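Local structure of RimK-related lysine biosynthesis protein (Thermococcus kodakarensis, 5K2M) at residues V46-V51 and L57-L62; A86-A91 and P97-A102; G107-P112 and A143-R148. The protein binds ADP and magnesium and probably acts as an ATP-dependent ligase of the LysX type in amino-acid biosynthesis. All coordinates share one frame; numbering follows the deposited sequence.

Overall arrangement
None of the three contacts has a hydrogen bond across it; each rests on side-chain packing. Contact 1, fully buried, packs a helix on a strand of the amino-terminal parallel sheet, whereas contacts 2 and 3 belong to the ATP-grasp part of the chain, their centres about 17 Å apart. Those two adjoin directly: strand 99-102 runs on into helix 105-108, and Ala102 CB meets Ala108 N at 3.5 Å. Contact 2, nearest the nucleotide, is partly buried and is the aromatic one; contact 3 is buried and purely aliphatic, with partly exposed Leu109 at its margin. Contacts 1 and 2 each bury a threonine hydroxyl. All three border the second subunit, whose Arg61 packs on Leu88 of contact 2.

Contact 1: V46-V51 and L57-L62; sequences VIIRNV and LYTARL
Ile48 reaches from its strand to the helix through CD1, which lies 3.4 Å from Thr59 OG1 and 3.8 Å from the backbone N of Ala60. One bond further back, Ile48 CG1 rests against Ala60 CB at 4.1 Å, giving the strand a small aliphatic patch on the helix. The first torsion of Ile48 (chi1 -60°) sets CG1 beside its own backbone N, and a second turn, chi2 -71°, folds CD1 round to the helix. Ile48 and Thr59 run alongside one another, pointing opposite ways, rather than meeting end on. Asn50 approaches Thr59 from the opposite direction, Thr59 CG2 being 4.0 Å from Asn50 CG. The Thr59 hydroxyl is buried with no hydrogen-bonding partner in the model, and its torsion, chi1 111°, is not a staggered one, which makes its exact orientation less certain.

Further out, Thr6 of strand 2-7 touches both Ile48 and Thr59, while Ala56, one turn before Ala60, touches Ile48 and Asn50. Backbone bonds hold the strand between its neighbours, Ile47 pairing with Gly4 and Thr6, and Ile48 with Val71. Ile47 turns to the other face of the sheet, where helix 259-272 covers it; beyond helix 53-65, Leu103 of the second subunit packs on Thr59 and Leu62. Strand 45-49, helix 53-65 and strand 70-71 make up a beta-alpha-beta crossover within a parallel sheet, as in the Rossmann-like amino-terminal domain that precedes the nucleotide-binding part of ATP-grasp enzymes.

Contact 2: A86-A91 and P97-A102; sequences ATLRLA and PEWKAA
Trp99 spreads its indole beneath Thr87, whose OG1 stands over the middle of one ring face, 3.6 Å from CE2. Here helix 83-90 of the ATP-grasp fold meets strand 99-102, the strand that ends the four-stranded antiparallel sheet within this chain. Lys83, near the start of that helix, binds ADP, and the side chain of Trp99 lies about 8 Å from the nucleotide.

The indole is brought to the helix by a first torsion of 64°, which wedges CG between the backbone N and the carbonyl carbon. Thr87 OG1 is buried with no hydrogen-bonding partner in the model; across this contact it faces the indole alone. Leu88 meets the six-membered end of the indole obliquely, its CD1 3.4 Å from CH2 and 3.7 Å from CZ2, the leucine side chain running nearly perpendicular to that of the tryptophan. Both leucine torsions depart from staggered values (chi1 -95°, chi2 14°), which leaves the closeness of that methyl less sure.

With an alanine in place of Trp99, a gap would probably open between helix and strand, leaving Thr87 OG1 without its aromatic cover and Leu88 CD1 without its neighbour. Pro38 of the second subunit also packs on Trp99, and a strand of that subunit pairs antiparallel with Ala101 and Ala102, so the sheet continues across the interface. Two groups of the same segment border the indole edge in its plane: Pro97 O, just before the strand, 3.6 Å from CD1, and Ala101 CB 4.0 Å from CZ3.

Contact 3: G107-P112 and A143-R148; sequences GALRVP and AVLEHR
Leu145 sets the forked end of its side chain against Ala108, with the alanine CB 3.5 Å from CD2 and 3.7 Å from CD1. Both methyls therefore bear on a single CB, and this is the tight, buried half of the contact. The fork comes forward because Leu145 CG lies anti to the carbonyl carbon (chi1 -63°), and the short alanine is consistent with the close backbones, Ala108 CA and Leu145 CA being 7.8 Å apart.

Leu109 makes the looser half. It is partly exposed, and it crosses Leu145 obliquely with one methyl, CD1, at 3.6 Å from Leu145 CD1. Its second torsion is eclipsed (chi2 0°), so the placing of that methyl is less secure; Arg138 and Leu141 of helix 138-150 also touch this side chain. A type I beta turn from Ala108 to Val111, closed by Val111 N to Ala108 O at 2.9 Å, links helix 105-108 to helix 111-115. Arg110 in the turn hydrogen-bonds to Asp33 O of the second subunit.

Beneath the contact, strand 159-163 offers Phe161 to Ala108 and His159 to Leu145. Glu146, buried next to Leu145, hydrogen-bonds to Leu131 N of the third subunit. Helices lying together against a four-stranded antiparallel sheet are characteristic of the alpha+beta subdomains that clasp the nucleotide in ATP-grasp enzymes.

Contact 1: V46-V51 and L57-L62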
ATOM      1  N   VAL A  46       8.121  26.848 -30.685  1.00 38.64           N
ATOM      2  CA  VAL A  46       8.128  25.790 -31.687  1.00 39.72           C
ATOM      3  C   VAL A  46       7.081  26.073 -32.752  1.00 38.26           C
ATOM      4  O   VAL A  46       5.937  26.384 -32.439  1.00 39.04           O
ATOM      5  CB  VAL A  46       7.846  24.411 -31.078  1.00 38.70           C
ATOM      6  CG1 VAL A  46       7.772  23.353 -32.167  1.00 39.42           C
ATOM      7  CG2 VAL A  46       8.925  24.067 -30.077  1.00 39.71           C
ATOM      8  N   ILE A  47       7.501  25.963 -34.005  1.00 38.23           N
ATOM      9  CA  ILE A  47       6.617  26.075 -35.155  1.00 37.96           C
ATOM     10  C   ILE A  47       6.191  24.663 -35.525  1.00 38.18           C
ATOM     11  O   ILE A  47       7.009  23.841 -35.932  1.00 39.58           O
ATOM     12  CB  ILE A  47       7.325  26.775 -36.330  1.00 38.35           C
ATOM     13  CG1 ILE A  47       7.659  28.218 -35.931  1.00 40.04           C
ATOM     14  CG2 ILE A  47       6.449  26.779 -37.572  1.00 38.24           C
ATOM     15  CD1 ILE A  47       8.653  28.905 -36.847  1.00 41.18           C
ATOM     16  N   ILE A  48       4.907  24.392 -35.360  1.00 38.28           N
ATOM     17  CA  ILE A  48       4.358  23.043 -35.499  1.00 38.62           C
ATOM     18  C   ILE A  48       4.024  22.761 -36.966  1.00 39.53           C
ATOM     19  O   ILE A  48       3.118  23.386 -37.518  1.00 39.20           O
ATOM     20  CB  ILE A  48       3.092  22.900 -34.636  1.00 37.59           C
ATOM     21  CG1 ILE A  48       3.420  23.148 -33.159  1.00 38.18           C
ATOM     22  CG2 ILE A  48       2.452  21.518 -34.815  1.00 39.27           C
ATOM     23  CD1 ILE A  48       4.237  22.061 -32.489  1.00 37.54           C
ATOM     24  N   ARG A  49       4.747  21.829 -37.590  1.00 39.49           N
ATOM     25  CA  ARG A  49       4.560  21.544 -39.015  1.00 39.71           C
ATOM     26  C   ARG A  49       4.367  20.053 -39.358  1.00 41.12           C
ATOM     27  O   ARG A  49       4.514  19.676 -40.524  1.00 41.44           O
ATOM     28  CB  ARG A  49       5.720  22.121 -39.825  1.00 38.93           C
ATOM     29  CG  ARG A  49       5.882  23.628 -39.701  1.00 40.76           C
ATOM     30  CD  ARG A  49       4.705  24.384 -40.305  1.00 40.23           C
ATOM     31  NE  ARG A  49       4.533  24.047 -41.712  1.00 40.98           N
ATOM     32  CZ  ARG A  49       3.630  24.596 -42.520  1.00 42.98           C
ATOM     33  NH1 ARG A  49       3.567  24.199 -43.785  1.00 43.76           N
ATOM     34  NH2 ARG A  49       2.802  25.541 -42.080  1.00 43.20           N
ATOM     35  N   ASN A  50       3.989  19.231 -38.375  1.00 39.29           N
ATOM     36  CA  ASN A  50       3.778  17.794 -38.607  1.00 39.90           C
ATOM     37  C   ASN A  50       2.686  17.601 -39.688  1.00 40.31           C
ATOM     38  O   ASN A  50       1.664  18.274 -39.644  1.00 39.38           O
ATOM     39  CB  ASN A  50       3.318  17.062 -37.333  1.00 41.49           C
ATOM     40  CG  ASN A  50       4.218  17.291 -36.113  1.00 42.38           C
ATOM     41  OD1 ASN A  50       4.732  16.334 -35.532  1.00 48.33           O
ATOM     42  ND2 ASN A  50       4.346  18.530 -35.675  1.00 39.28           N
ATOM     43  N   VAL A  51       2.872  16.683 -40.640  1.00 39.86           N
ATOM     44  CA  VAL A  51       1.838  16.455 -41.673  1.00 40.33           C
ATOM     45  C   VAL A  51       0.538  15.870 -41.086  1.00 39.37           C
ATOM     46  O   VAL A  51      -0.561  16.186 -41.543  1.00 37.96           O
ATOM     47  CB  VAL A  51       2.358  15.565 -42.823  1.00 43.39           C
ATOM     48  CG1 VAL A  51       1.266  15.308 -43.848  1.00 44.36           C
ATOM     49  CG2 VAL A  51       3.522  16.247 -43.517  1.00 46.53           C
ATOM     50  N   LEU A  57      -1.371  18.374 -33.208  1.00 35.39           N
ATOM     51  CA  LEU A  57      -2.140  18.748 -32.017  1.00 36.40           C
ATOM     52  C   LEU A  57      -1.462  18.287 -30.719  1.00 35.85           C
ATOM     53  O   LEU A  57      -1.251  19.079 -29.796  1.00 36.25           O
ATOM     54  CB  LEU A  57      -3.540  18.152 -32.103  1.00 37.87           C
ATOM     55  CG  LEU A  57      -4.446  18.220 -30.869  1.00 39.39           C
ATOM     56  CD1 LEU A  57      -4.677  19.634 -30.399  1.00 42.88           C
ATOM     57  CD2 LEU A  57      -5.773  17.586 -31.254  1.00 43.13           C
ATOM     58  N   TYR A  58      -1.104  17.013 -30.667  1.00 35.15           N
ATOM     59  CA  TYR A  58      -0.470  16.448 -29.488  1.00 35.14           C
ATOM     60  C   TYR A  58       0.940  17.020 -29.287  1.00 36.41           C
ATOM     61  O   TYR A  58       1.294  17.337 -28.163  1.00 36.53           O
ATOM     62  CB  TYR A  58      -0.463  14.916 -29.527  1.00 35.60           C
ATOM     63  CG  TYR A  58      -1.806  14.320 -29.201  1.00 36.30           C
ATOM     64  CD1 TYR A  58      -2.758  14.130 -30.194  1.00 38.55           C
ATOM     65  CD2 TYR A  58      -2.145  13.969 -27.891  1.00 35.49           C
ATOM     66  CE1 TYR A  58      -4.008  13.589 -29.900  1.00 38.05           C
ATOM     67  CE2 TYR A  58      -3.392  13.439 -27.593  1.00 35.47           C
ATOM     68  CZ  TYR A  58      -4.314  13.251 -28.603  1.00 35.66           C
ATOM     69  OH  TYR A  58      -5.552  12.744 -28.339  1.00 36.33           O
ATOM     70  N   THR A  59       1.723  17.218 -30.347  1.00 35.74           N
ATOM     71  CA  THR A  59       3.042  17.782 -30.117  1.00 38.75           C
ATOM     72  C   THR A  59       2.952  19.236 -29.612  1.00 37.14           C
ATOM     73  O   THR A  59       3.694  19.589 -28.712  1.00 36.98           O
ATOM     74  CB  THR A  59       4.127  17.545 -31.226  1.00 41.35           C
ATOM     75  OG1 THR A  59       4.467  18.749 -31.911  1.00 48.14           O
ATOM     76  CG2 THR A  59       3.782  16.495 -32.190  1.00 38.31           C
ATOM     77  N   ALA A  60       2.017  20.042 -30.122  1.00 34.50           N
ATOM     78  CA  ALA A  60       1.782  21.380 -29.541  1.00 34.12           C
ATOM     79  C   ALA A  60       1.469  21.313 -28.040  1.00 35.70           C
ATOM     80  O   ALA A  60       2.071  22.029 -27.242  1.00 35.18           O
ATOM     81  CB  ALA A  60       0.663  22.107 -30.274  1.00 33.11           C
ATOM     82  N   ARG A  61       0.540  20.439 -27.659  1.00 34.43           N
ATOM     83  CA  ARG A  61       0.135  20.321 -26.266  1.00 35.82           C
ATOM     84  C   ARG A  61       1.293  19.912 -25.369  1.00 36.17           C
ATOM     85  O   ARG A  61       1.417  20.416 -24.264  1.00 36.95           O
ATOM     86  CB  ARG A  61      -1.024  19.318 -26.102  1.00 35.30           C
ATOM     87  CG  ARG A  61      -1.436  19.073 -24.650  1.00 36.05           C
ATOM     88  CD  ARG A  61      -2.098  20.311 -24.051  1.00 36.81           C
ATOM     89  NE  ARG A  61      -2.320  20.214 -22.610  1.00 36.63           N
ATOM     90  CZ  ARG A  61      -1.460  20.607 -21.678  1.00 37.96           C
ATOM     91  NH1 ARG A  61      -1.777  20.482 -20.397  1.00 39.40           N
ATOM     92  NH2 ARG A  61      -0.276  21.108 -22.009  1.00 37.80           N
ATOM     93  N   LEU A  62       2.124  18.983 -25.839  1.00 36.45           N
ATOM     94  CA  LEU A  62       3.283  18.529 -25.075  1.00 36.44           C
ATOM     95  C   LEU A  62       4.358  19.619 -24.876  1.00 37.22           C
ATOM     96  O   LEU A  62       4.897  19.787 -23.773  1.00 37.94           O
ATOM     97  CB  LEU A  62       3.877  17.293 -25.743  1.00 37.63           C
ATOM     98  CG  LEU A  62       3.003  16.051 -25.511  1.00 38.13           C
ATOM     99  CD1 LEU A  62       3.255  14.979 -26.562  1.00 37.92           C
ATOM    100  CD2 LEU A  62       3.231  15.532 -24.098  1.00 38.12           C
TER

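Contact 2: A86-A91 and P97-A102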
ATOM      1  N   ALA A  86     -14.899  24.258 -35.796  1.00 35.72           N
ATOM      2  CA  ALA A  86     -14.597  25.498 -36.520  1.00 36.50           C
ATOM      3  C   ALA A  86     -15.840  26.244 -37.004  1.00 37.94           C
ATOM      4  O   ALA A  86     -15.907  27.471 -36.829  1.00 37.97           O
ATOM      5  CB  ALA A  86     -13.631  25.267 -37.665  1.00 35.91           C
ATOM      6  N   THR A  87     -16.840  25.551 -37.567  1.00 39.24           N
ATOM      7  CA  THR A  87     -18.004  26.305 -38.035  1.00 41.30           C
ATOM      8  C   THR A  87     -18.764  26.861 -36.848  1.00 39.87           C
ATOM      9  O   THR A  87     -19.297  27.952 -36.938  1.00 38.79           O
ATOM     10  CB  THR A  87     -18.966  25.608 -39.044  1.00 43.22           C
ATOM     11  OG1 THR A  87     -20.146  25.131 -38.386  1.00 51.96           O
ATOM     12  CG2 THR A  87     -18.330  24.555 -39.814  1.00 39.77           C
ATOM     13  N   LEU A  88     -18.781  26.136 -35.730  1.00 40.46           N
ATOM     14  CA  LEU A  88     -19.379  26.667 -34.496  1.00 41.14           C
ATOM     15  C   LEU A  88     -18.759  28.008 -34.097  1.00 43.20           C
ATOM     16  O   LEU A  88     -19.463  28.937 -33.731  1.00 41.65           O
ATOM     17  CB  LEU A  88     -19.284  25.656 -33.350  1.00 40.05           C
ATOM     18  CG  LEU A  88     -20.471  24.722 -33.070  1.00 42.07           C
ATOM     19  CD1 LEU A  88     -21.513  24.650 -34.176  1.00 41.48           C
ATOM     20  CD2 LEU A  88     -20.049  23.323 -32.656  1.00 40.35           C
ATOM     21  N   ARG A  89     -17.445  28.135 -34.196  1.00 45.65           N
ATOM     22  CA  ARG A  89     -16.826  29.405 -33.832  1.00 48.82           C
ATOM     23  C   ARG A  89     -17.035  30.484 -34.903  1.00 46.99           C
ATOM     24  O   ARG A  89     -17.110  31.660 -34.578  1.00 45.14           O
ATOM     25  CB  ARG A  89     -15.349  29.210 -33.493  1.00 53.61           C
ATOM     26  CG  ARG A  89     -14.883  30.191 -32.435  1.00 62.51           C
ATOM     27  CD  ARG A  89     -13.733  29.668 -31.602  1.00 66.21           C
ATOM     28  NE  ARG A  89     -14.121  28.595 -30.686  1.00 68.52           N
ATOM     29  CZ  ARG A  89     -14.716  28.764 -29.504  1.00 69.55           C
ATOM     30  NH1 ARG A  89     -15.047  29.974 -29.064  1.00 73.15           N
ATOM     31  NH2 ARG A  89     -14.993  27.705 -28.754  1.00 68.07           N
ATOM     32  N   LEU A  90     -17.146  30.083 -36.171  1.00 45.99           N
ATOM     33  CA  LEU A  90     -17.428  31.025 -37.262  1.00 47.68           C
ATOM     34  C   LEU A  90     -18.885  31.520 -37.293  1.00 50.84           C
ATOM     35  O   LEU A  90     -19.153  32.626 -37.757  1.00 50.86           O
ATOM     36  CB  LEU A  90     -17.088  30.403 -38.618  1.00 46.43           C
ATOM     37  CG  LEU A  90     -15.602  30.159 -38.865  1.00 46.11           C
ATOM     38  CD1 LEU A  90     -15.383  29.164 -39.997  1.00 45.42           C
ATOM     39  CD2 LEU A  90     -14.874  31.471 -39.118  1.00 47.53           C
ATOM     40  N   ALA A  91     -19.815  30.712 -36.789  1.00 52.17           N
ATOM     41  CA  ALA A  91     -21.241  30.996 -36.923  1.00 51.79           C
ATOM     42  C   ALA A  91     -21.634  32.245 -36.163  1.00 52.42           C
ATOM     43  O   ALA A  91     -21.236  32.437 -35.025  1.00 53.81           O
ATOM     44  CB  ALA A  91     -22.060  29.811 -36.443  1.00 54.01           C
ATOM     45  N   PRO A  97     -21.572  28.458 -45.433  1.00 44.24           N
ATOM     46  CA  PRO A  97     -22.625  27.674 -46.047  1.00 45.00           C
ATOM     47  C   PRO A  97     -23.555  27.098 -44.987  1.00 44.53           C
ATOM     48  O   PRO A  97     -23.138  26.851 -43.852  1.00 43.89           O
ATOM     49  CB  PRO A  97     -21.874  26.542 -46.751  1.00 44.52           C
ATOM     50  CG  PRO A  97     -20.471  27.025 -46.885  1.00 44.89           C
ATOM     51  CD  PRO A  97     -20.246  27.869 -45.667  1.00 45.13           C
ATOM     52  N   GLU A  98     -24.811  26.918 -45.361  1.00 45.22           N
ATOM     53  CA  GLU A  98     -25.767  26.176 -44.547  1.00 47.34           C
ATOM     54  C   GLU A  98     -25.187  24.827 -44.191  1.00 42.28           C
ATOM     55  O   GLU A  98     -24.683  24.132 -45.066  1.00 37.00           O
ATOM     56  CB  GLU A  98     -27.050  25.934 -45.319  1.00 51.77           C
ATOM     57  CG  GLU A  98     -28.286  26.211 -44.509  1.00 61.89           C
ATOM     58  CD  GLU A  98     -28.753  27.625 -44.728  1.00 68.05           C
ATOM     59  OE1 GLU A  98     -28.415  28.492 -43.887  1.00 73.83           O
ATOM     60  OE2 GLU A  98     -29.419  27.860 -45.766  1.00 70.52           O
ATOM     61  N   TRP A  99     -25.290  24.449 -42.920  1.00 40.25           N
ATOM     62  CA  TRP A  99     -24.712  23.206 -42.448  1.00 39.45           C
ATOM     63  C   TRP A  99     -25.637  22.482 -41.492  1.00 39.28           C
ATOM     64  O   TRP A  99     -26.560  23.061 -40.915  1.00 38.03           O
ATOM     65  CB  TRP A  99     -23.368  23.468 -41.760  1.00 38.77           C
ATOM     66  CG  TRP A  99     -23.514  24.288 -40.538  1.00 38.58           C
ATOM     67  CD1 TRP A  99     -23.615  25.647 -40.469  1.00 39.97           C
ATOM     68  CD2 TRP A  99     -23.612  23.805 -39.203  1.00 38.97           C
ATOM     69  NE1 TRP A  99     -23.769  26.045 -39.161  1.00 40.35           N
ATOM     70  CE2 TRP A  99     -23.769  24.931 -38.363  1.00 40.31           C
ATOM     71  CE3 TRP A  99     -23.591  22.525 -38.630  1.00 39.05           C
ATOM     72  CZ2 TRP A  99     -23.888  24.819 -36.980  1.00 40.71           C
ATOM     73  CZ3 TRP A  99     -23.712  22.414 -37.264  1.00 39.79           C
ATOM     74  CH2 TRP A  99     -23.853  23.558 -36.448  1.00 40.49           C
ATOM     75  N   LYS A 100     -25.356  21.198 -41.312  1.00 39.32           N
ATOM     76  CA  LYS A 100     -26.135  20.366 -40.419  1.00 40.51           C
ATOM     77  C   LYS A 100     -25.222  19.269 -39.864  1.00 39.15           C
ATOM     78  O   LYS A 100     -24.329  18.788 -40.565  1.00 40.03           O
ATOM     79  CB  LYS A 100     -27.316  19.782 -41.186  1.00 43.26           C
ATOM     80  CG  LYS A 100     -28.538  19.476 -40.338  1.00 45.86           C
ATOM     81  CD  LYS A 100     -29.357  20.714 -40.005  1.00 45.72           C
ATOM     82  CE  LYS A 100     -30.449  20.340 -39.017  1.00 46.93           C
ATOM     83  NZ  LYS A 100     -31.312  21.497 -38.669  1.00 50.33           N
ATOM     84  N   ALA A 101     -25.414  18.922 -38.596  1.00 37.33           N
ATOM     85  CA  ALA A 101     -24.646  17.863 -37.974  1.00 37.99           C
ATOM     86  C   ALA A 101     -25.563  16.864 -37.273  1.00 37.62           C
ATOM     87  O   ALA A 101     -26.537  17.241 -36.589  1.00 37.39           O
ATOM     88  CB  ALA A 101     -23.628  18.441 -36.995  1.00 37.99           C
ATOM     89  N   ALA A 102     -25.257  15.589 -37.472  1.00 36.61           N
ATOM     90  CA  ALA A 102     -25.962  14.494 -36.814  1.00 37.14           C
ATOM     91  C   ALA A 102     -24.960  13.576 -36.122  1.00 37.45           C
ATOM     92  O   ALA A 102     -23.762  13.558 -36.459  1.00 36.39           O
ATOM     93  CB  ALA A 102     -26.798  13.719 -37.823  1.00 36.72           C
TER

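Contact 3: G107-P112 and A143-R148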
ATOM      1  N   GLY A 107     -29.989   9.707 -37.584  1.00 44.11           N
ATOM      2  CA  GLY A 107     -30.108  11.163 -37.547  1.00 41.23           C
ATOM      3  C   GLY A 107     -29.711  11.820 -38.861  1.00 39.86           C
ATOM      4  O   GLY A 107     -30.349  12.784 -39.288  1.00 40.48           O
ATOM      5  N   ALA A 108     -28.654  11.306 -39.492  1.00 38.05           N
ATOM      6  CA  ALA A 108     -28.126  11.866 -40.734  1.00 36.86           C
ATOM      7  C   ALA A 108     -29.115  11.788 -41.884  1.00 38.44           C
ATOM      8  O   ALA A 108     -29.149  12.673 -42.740  1.00 37.47           O
ATOM      9  CB  ALA A 108     -26.838  11.168 -41.109  1.00 37.13           C
ATOM     10  N   LEU A 109     -29.920  10.731 -41.897  1.00 39.40           N
ATOM     11  CA  LEU A 109     -31.014  10.578 -42.861  1.00 41.88           C
ATOM     12  C   LEU A 109     -31.972  11.767 -42.899  1.00 41.43           C
ATOM     13  O   LEU A 109     -32.615  12.018 -43.910  1.00 43.19           O
ATOM     14  CB  LEU A 109     -31.819   9.312 -42.530  1.00 42.11           C
ATOM     15  CG  LEU A 109     -31.535   7.997 -43.264  1.00 43.98           C
ATOM     16  CD1 LEU A 109     -30.424   8.064 -44.297  1.00 42.97           C
ATOM     17  CD2 LEU A 109     -31.304   6.858 -42.283  1.00 45.18           C
ATOM     18  N   ARG A 110     -32.074  12.481 -41.789  1.00 42.64           N
ATOM     19  CA  ARG A 110     -32.938  13.650 -41.687  1.00 44.57           C
ATOM     20  C   ARG A 110     -32.297  14.959 -42.129  1.00 41.22           C
ATOM     21  O   ARG A 110     -32.976  15.972 -42.204  1.00 41.92           O
ATOM     22  CB  ARG A 110     -33.425  13.783 -40.248  1.00 48.05           C
ATOM     23  CG  ARG A 110     -34.177  12.550 -39.801  1.00 52.43           C
ATOM     24  CD  ARG A 110     -35.310  12.920 -38.884  1.00 59.36           C
ATOM     25  NE  ARG A 110     -34.818  13.449 -37.613  1.00 63.01           N
ATOM     26  CZ  ARG A 110     -34.395  12.704 -36.598  1.00 63.92           C
ATOM     27  NH1 ARG A 110     -34.367  11.373 -36.678  1.00 63.43           N
ATOM     28  NH2 ARG A 110     -33.977  13.303 -35.496  1.00 67.36           N
ATOM     29  N   VAL A 111     -31.003  14.940 -42.430  1.00 40.12           N
ATOM     30  CA  VAL A 111     -30.285  16.155 -42.807  1.00 40.04           C
ATOM     31  C   VAL A 111     -30.863  16.826 -44.082  1.00 41.11           C
ATOM     32  O   VAL A 111     -30.968  18.037 -44.125  1.00 40.76           O
ATOM     33  CB  VAL A 111     -28.776  15.874 -42.916  1.00 38.81           C
ATOM     34  CG1 VAL A 111     -28.052  16.994 -43.628  1.00 40.39           C
ATOM     35  CG2 VAL A 111     -28.204  15.674 -41.526  1.00 39.00           C
ATOM     36  N   PRO A 112     -31.268  16.039 -45.102  1.00 42.18           N
ATOM     37  CA  PRO A 112     -31.888  16.636 -46.305  1.00 42.56           C
ATOM     38  C   PRO A 112     -33.205  17.382 -46.055  1.00 41.42           C
ATOM     39  O   PRO A 112     -33.570  18.251 -46.843  1.00 39.93           O
ATOM     40  CB  PRO A 112     -32.122  15.434 -47.211  1.00 43.39           C
ATOM     41  CG  PRO A 112     -31.101  14.447 -46.772  1.00 43.80           C
ATOM     42  CD  PRO A 112     -31.029  14.598 -45.285  1.00 41.94           C
ATOM     43  N   ALA A 143     -25.706   5.244 -49.197  1.00 37.91           N
ATOM     44  CA  ALA A 143     -24.416   4.643 -49.535  1.00 38.58           C
ATOM     45  C   ALA A 143     -23.293   5.258 -48.698  1.00 39.61           C
ATOM     46  O   ALA A 143     -22.521   4.536 -48.082  1.00 40.49           O
ATOM     47  CB  ALA A 143     -24.132   4.812 -51.017  1.00 40.23           C
ATOM     48  N   VAL A 144     -23.233   6.588 -48.639  1.00 39.61           N
ATOM     49  CA  VAL A 144     -22.221   7.276 -47.842  1.00 39.08           C
ATOM     50  C   VAL A 144     -22.304   6.872 -46.369  1.00 39.99           C
ATOM     51  O   VAL A 144     -21.293   6.528 -45.755  1.00 37.27           O
ATOM     52  CB  VAL A 144     -22.332   8.809 -47.984  1.00 40.49           C
ATOM     53  CG1 VAL A 144     -21.439   9.535 -46.974  1.00 41.83           C
ATOM     54  CG2 VAL A 144     -21.955   9.218 -49.397  1.00 41.95           C
ATOM     55  N   LEU A 145     -23.505   6.903 -45.804  1.00 40.18           N
ATOM     56  CA  LEU A 145     -23.677   6.558 -44.391  1.00 41.23           C
ATOM     57  C   LEU A 145     -23.371   5.080 -44.103  1.00 41.97           C
ATOM     58  O   LEU A 145     -22.820   4.758 -43.043  1.00 39.42           O
ATOM     59  CB  LEU A 145     -25.084   6.905 -43.917  1.00 41.32           C
ATOM     60  CG  LEU A 145     -25.445   8.393 -43.961  1.00 41.14           C
ATOM     61  CD1 LEU A 145     -26.922   8.548 -43.657  1.00 40.60           C
ATOM     62  CD2 LEU A 145     -24.601   9.190 -42.975  1.00 41.22           C
ATOM     63  N   GLU A 146     -23.710   4.194 -45.038  1.00 44.29           N
ATOM     64  CA  GLU A 146     -23.333   2.767 -44.926  1.00 47.99           C
ATOM     65  C   GLU A 146     -21.823   2.619 -44.831  1.00 47.10           C
ATOM     66  O   GLU A 146     -21.310   1.867 -44.009  1.00 47.40           O
ATOM     67  CB  GLU A 146     -23.831   1.936 -46.129  1.00 53.10           C
ATOM     68  CG  GLU A 146     -25.088   1.113 -45.883  1.00 58.82           C
ATOM     69  CD  GLU A 146     -24.897   0.006 -44.847  1.00 61.45           C
ATOM     70  OE1 GLU A 146     -24.181  -0.994 -45.120  1.00 58.00           O
ATOM     71  OE2 GLU A 146     -25.479   0.153 -43.750  1.00 66.45           O
ATOM     72  N   HIS A 147     -21.103   3.330 -45.682  1.00 45.42           N
ATOM     73  CA  HIS A 147     -19.640   3.230 -45.661  1.00 46.59           C
ATOM     74  C   HIS A 147     -19.023   3.856 -44.417  1.00 45.73           C
ATOM     75  O   HIS A 147     -18.144   3.255 -43.811  1.00 46.35           O
ATOM     76  CB  HIS A 147     -19.032   3.780 -46.950  1.00 43.17           C
ATOM     77  CG  HIS A 147     -19.330   2.926 -48.138  1.00 44.13           C
ATOM     78  ND1 HIS A 147     -18.377   2.145 -48.757  1.00 44.60           N
ATOM     79  CD2 HIS A 147     -20.493   2.672 -48.779  1.00 44.18           C
ATOM     80  CE1 HIS A 147     -18.938   1.475 -49.745  1.00 43.99           C
ATOM     81  NE2 HIS A 147     -20.220   1.775 -49.778  1.00 46.05           N
ATOM     82  N   ARG A 148     -19.493   5.033 -44.016  1.00 47.84           N
ATOM     83  CA  ARG A 148     -19.000   5.666 -42.790  1.00 48.84           C
ATOM     84  C   ARG A 148     -19.196   4.763 -41.570  1.00 50.98           C
ATOM     85  O   ARG A 148     -18.318   4.653 -40.718  1.00 53.80           O
ATOM     86  CB  ARG A 148     -19.704   6.993 -42.550  1.00 50.41           C
ATOM     87  CG  ARG A 148     -19.343   8.074 -43.546  1.00 50.55           C
ATOM     88  CD  ARG A 148     -17.929   8.577 -43.363  1.00 50.63           C
ATOM     89  NE  ARG A 148     -17.861   9.931 -43.890  1.00 55.33           N
ATOM     90  CZ  ARG A 148     -18.276  11.013 -43.228  1.00 55.94           C
ATOM     91  NH1 ARG A 148     -18.209  12.193 -43.829  1.00 55.21           N
ATOM     92  NH2 ARG A 148     -18.741  10.928 -41.969  1.00 52.50           N
TER